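Local coordinates for putative 5-dehydro-2-deoxygluconokinase (Bacillus halodurans C-125, PDB 2QCV), which is a PfkB-family sugar kinase that probably phosphorylates 5-dehydro-2-deoxy-D-gluconate with ATP in the breakdown of myo-inositol, at residues Arg74-Glu77 and Ser78-Gly82. Residues are numbered along the deposited sequence; the frame is centred on the assembly and turned at random.
Sequences RFIE and SYMRG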
ATOM      1  N   ARG A  74      -6.027 -15.148 -20.895  1.00 29.08           N
ATOM      2  CA  ARG A  74      -6.696 -16.106 -21.774  1.00 28.18           C
ATOM      3  C   ARG A  74      -5.768 -16.693 -22.814  1.00 27.42           C
ATOM      4  O   ARG A  74      -5.894 -17.868 -23.170  1.00 29.26           O
ATOM      5  CB  ARG A  74      -7.921 -15.496 -22.431  1.00 30.41           C
ATOM      6  CG  ARG A  74      -8.962 -15.131 -21.430  1.00 34.97           C
ATOM      7  CD  ARG A  74     -10.263 -14.737 -22.073  1.00 40.10           C
ATOM      8  NE  ARG A  74     -10.222 -13.450 -22.780  1.00 42.01           N
ATOM      9  CZ  ARG A  74     -10.436 -12.258 -22.221  1.00 38.46           C
ATOM     10  NH1 ARG A  74     -10.693 -12.130 -20.933  1.00 38.16           N
ATOM     11  NH2 ARG A  74     -10.416 -11.179 -22.980  1.00 43.01           N
ATOM     12  N   PHE A  75      -4.816 -15.900 -23.297  1.00 28.70           N
ATOM     13  CA  PHE A  75      -3.781 -16.438 -24.158  1.00 26.87           C
ATOM     14  C   PHE A  75      -2.940 -17.516 -23.477  1.00 29.74           C
ATOM     15  O   PHE A  75      -2.647 -18.560 -24.079  1.00 31.30           O
ATOM     16  CB  PHE A  75      -2.870 -15.340 -24.689  1.00 28.20           C
ATOM     17  CG  PHE A  75      -1.606 -15.855 -25.290  1.00 27.80           C
ATOM     18  CD1 PHE A  75      -1.605 -16.478 -26.530  1.00 31.63           C
ATOM     19  CD2 PHE A  75      -0.391 -15.737 -24.587  1.00 30.25           C
ATOM     20  CE1 PHE A  75      -0.437 -16.979 -27.062  1.00 35.52           C
ATOM     21  CE2 PHE A  75       0.787 -16.223 -25.118  1.00 33.94           C
ATOM     22  CZ  PHE A  75       0.779 -16.840 -26.349  1.00 31.03           C
ATOM     23  N   ILE A  76      -2.521 -17.242 -22.250  1.00 28.34           N
ATOM     24  CA  ILE A  76      -1.700 -18.186 -21.481  1.00 27.71           C
ATOM     25  C   ILE A  76      -2.479 -19.496 -21.336  1.00 27.29           C
ATOM     26  O   ILE A  76      -1.942 -20.564 -21.607  1.00 28.54           O
ATOM     27  CB  ILE A  76      -1.332 -17.632 -20.089  1.00 26.95           C
ATOM     28  CG1 ILE A  76      -0.222 -16.560 -20.173  1.00 25.86           C
ATOM     29  CG2 ILE A  76      -0.833 -18.748 -19.160  1.00 27.29           C
ATOM     30  CD1 ILE A  76      -0.166 -15.585 -19.011  1.00 28.43           C
ATOM     31  N   GLU A  77      -3.751 -19.418 -20.947  1.00 27.64           N
ATOM     32  CA  GLU A  77      -4.550 -20.647 -20.783  1.00 27.49           C
ATOM     33  C   GLU A  77      -4.697 -21.387 -22.108  1.00 27.96           C
ATOM     34  O   GLU A  77      -4.525 -22.594 -22.177  1.00 27.66           O
ATOM     35  CB  GLU A  77      -5.944 -20.339 -20.206  1.00 28.30           C
ATOM     36  CG  GLU A  77      -6.773 -21.581 -19.835  1.00 28.94           C
ATOM     37  CD  GLU A  77      -7.410 -22.295 -21.017  1.00 35.09           C
ATOM     38  OE1 GLU A  77      -7.765 -21.634 -22.049  1.00 30.85           O
ATOM     39  OE2 GLU A  77      -7.551 -23.549 -20.938  1.00 29.74           O
ATOM     40  N   SER A  78      -5.026 -20.657 -23.172  1.00 29.38           N
ATOM     41  CA  SER A  78      -5.256 -21.270 -24.461  0.50 29.34           C
ATOM     42  C   SER A  78      -4.005 -21.897 -25.057  1.00 29.05           C
ATOM     43  O   SER A  78      -4.077 -22.977 -25.658  1.00 29.61           O
ATOM     44  CB  SER A  78      -5.875 -20.252 -25.418  0.50 30.44           C
ATOM     45  OG  SER A  78      -7.106 -19.811 -24.870  0.50 40.32           O
ATOM     46  N   TYR A  79      -2.865 -21.219 -24.903  1.00 29.54           N
ATOM     47  CA  TYR A  79      -1.591 -21.732 -25.371  1.00 28.64           C
ATOM     48  C   TYR A  79      -1.184 -23.010 -24.619  1.00 30.30           C
ATOM     49  O   TYR A  79      -0.827 -24.023 -25.229  1.00 28.41           O
ATOM     50  CB  TYR A  79      -0.468 -20.693 -25.212  1.00 31.37           C
ATOM     51  CG  TYR A  79       0.829 -21.225 -25.787  1.00 30.15           C
ATOM     52  CD1 TYR A  79       1.103 -21.121 -27.140  1.00 39.51           C
ATOM     53  CD2 TYR A  79       1.738 -21.895 -24.995  1.00 28.41           C
ATOM     54  CE1 TYR A  79       2.267 -21.653 -27.676  1.00 36.32           C
ATOM     55  CE2 TYR A  79       2.892 -22.432 -25.524  1.00 32.55           C
ATOM     56  CZ  TYR A  79       3.144 -22.313 -26.872  1.00 37.00           C
ATOM     57  OH  TYR A  79       4.312 -22.833 -27.385  1.00 41.18           O
HETATM   58  N   MSE A  80      -1.183 -22.952 -23.286  1.00 26.47           N
HETATM   59  CA  MSE A  80      -0.831 -24.128 -22.499  1.00 29.74           C
HETATM   60  C   MSE A  80      -1.728 -25.320 -22.814  1.00 27.23           C
HETATM   61  O   MSE A  80      -1.237 -26.426 -23.004  1.00 29.61           O
HETATM   62  CB  MSE A  80      -0.861 -23.759 -21.013  1.00 28.83           C
HETATM   63  CG  MSE A  80       0.211 -22.747 -20.696  1.00 31.28           C
HETATM   64 SE   MSE A  80       0.245 -22.258 -18.776  0.75 40.56          SE
HETATM   65  CE  MSE A  80       1.435 -23.662 -18.269  1.00 33.61           C
ATOM     66  N   ARG A  81      -3.037 -25.095 -22.893  1.00 26.73           N
ATOM     67  CA  ARG A  81      -3.976 -26.130 -23.263  1.00 29.30           C
ATOM     68  C   ARG A  81      -3.673 -26.674 -24.660  1.00 32.16           C
ATOM     69  O   ARG A  81      -3.707 -27.885 -24.897  1.00 30.06           O
ATOM     70  CB  ARG A  81      -5.405 -25.601 -23.217  1.00 29.25           C
ATOM     71  CG  ARG A  81      -6.436 -26.640 -23.661  1.00 35.55           C
ATOM     72  CD  ARG A  81      -7.796 -26.328 -23.131  1.00 35.90           C
ATOM     73  NE  ARG A  81      -8.119 -24.918 -23.284  1.00 32.47           N
ATOM     74  CZ  ARG A  81      -8.549 -24.344 -24.398  1.00 43.08           C
ATOM     75  NH1 ARG A  81      -8.742 -25.053 -25.500  1.00 41.01           N
ATOM     76  NH2 ARG A  81      -8.788 -23.035 -24.404  1.00 39.19           N
ATOM     77  N   GLY A  82      -3.341 -25.776 -25.572  1.00 30.01           N
ATOM     78  CA  GLY A  82      -3.072 -26.161 -26.951  1.00 32.32           C
ATOM     79  C   GLY A  82      -1.814 -26.991 -27.094  1.00 33.76           C
ATOM     80  O   GLY A  82      -1.707 -27.744 -28.040  1.00 33.40           O
TER
HETATM   81  O   HOH W   1      -8.238 -19.145 -22.688  1.00 33.26           O
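Glu77 and Arg81 both start with CG anti to the backbone N (chi1 -172° and 177°), and a bend at chi2 in the glutamate and at chi3 in the arginine brings the carboxylate to the edge of the guanidinium, one helical turn along. The grip is side-on and bidentate: Arg81 NE donates to Glu77 OE2 at 2.8 Å, while Arg81 NH2 reaches Glu77 OE1 at 2.9 Å. Both oxygens offer their syn lone pairs, both bonds are nearly straight, and the two planes lie 19° apart, nearly coplanar, so the paired bonds restrict the rotation of each group. Glu77 OE2 also bonds to the hydroxyl of Thr87, and a water donates to Glu77 OE1 (2.6 Å) and to the carbonyl O of Arg74, tying the carboxylate back to the preceding turn. Shortening Glu77 to an alanine would remove the carboxylate and is likely to leave the Arg81 guanidinium without its counter-charge and able to turn, and to deprive Thr87 and the water of a partner.

The side of the helix turned into the protein carries Phe75, Ile76 and Met80, with Tyr79 beside them. Ile76 and Met80, a selenomethionine here, run side by side, with CG2 of Ile76 3.7 Å from SE of Met80; Met80 continues onto Ala48 and Val51 of helix 46-56. CB of Tyr79 sits over one face of the Phe75 ring, near its rim and 4.1 Å from Phe75 CE1, and both aromatic side chains pack on Val43 of strand 38-44. Arg74 points elsewhere, to a salt bridge with Glu34 of the second subunit.

Regular i to i+4 backbone bonds, such as Met80 N to Ile76 O at 3.0 Å, underlie this i/i+4 glutamate-arginine pair on an amphipathic alpha-helix, the connecting helix of the beta-alpha-beta unit between strands 61-67 and 90-92 in the ribokinase-like fold.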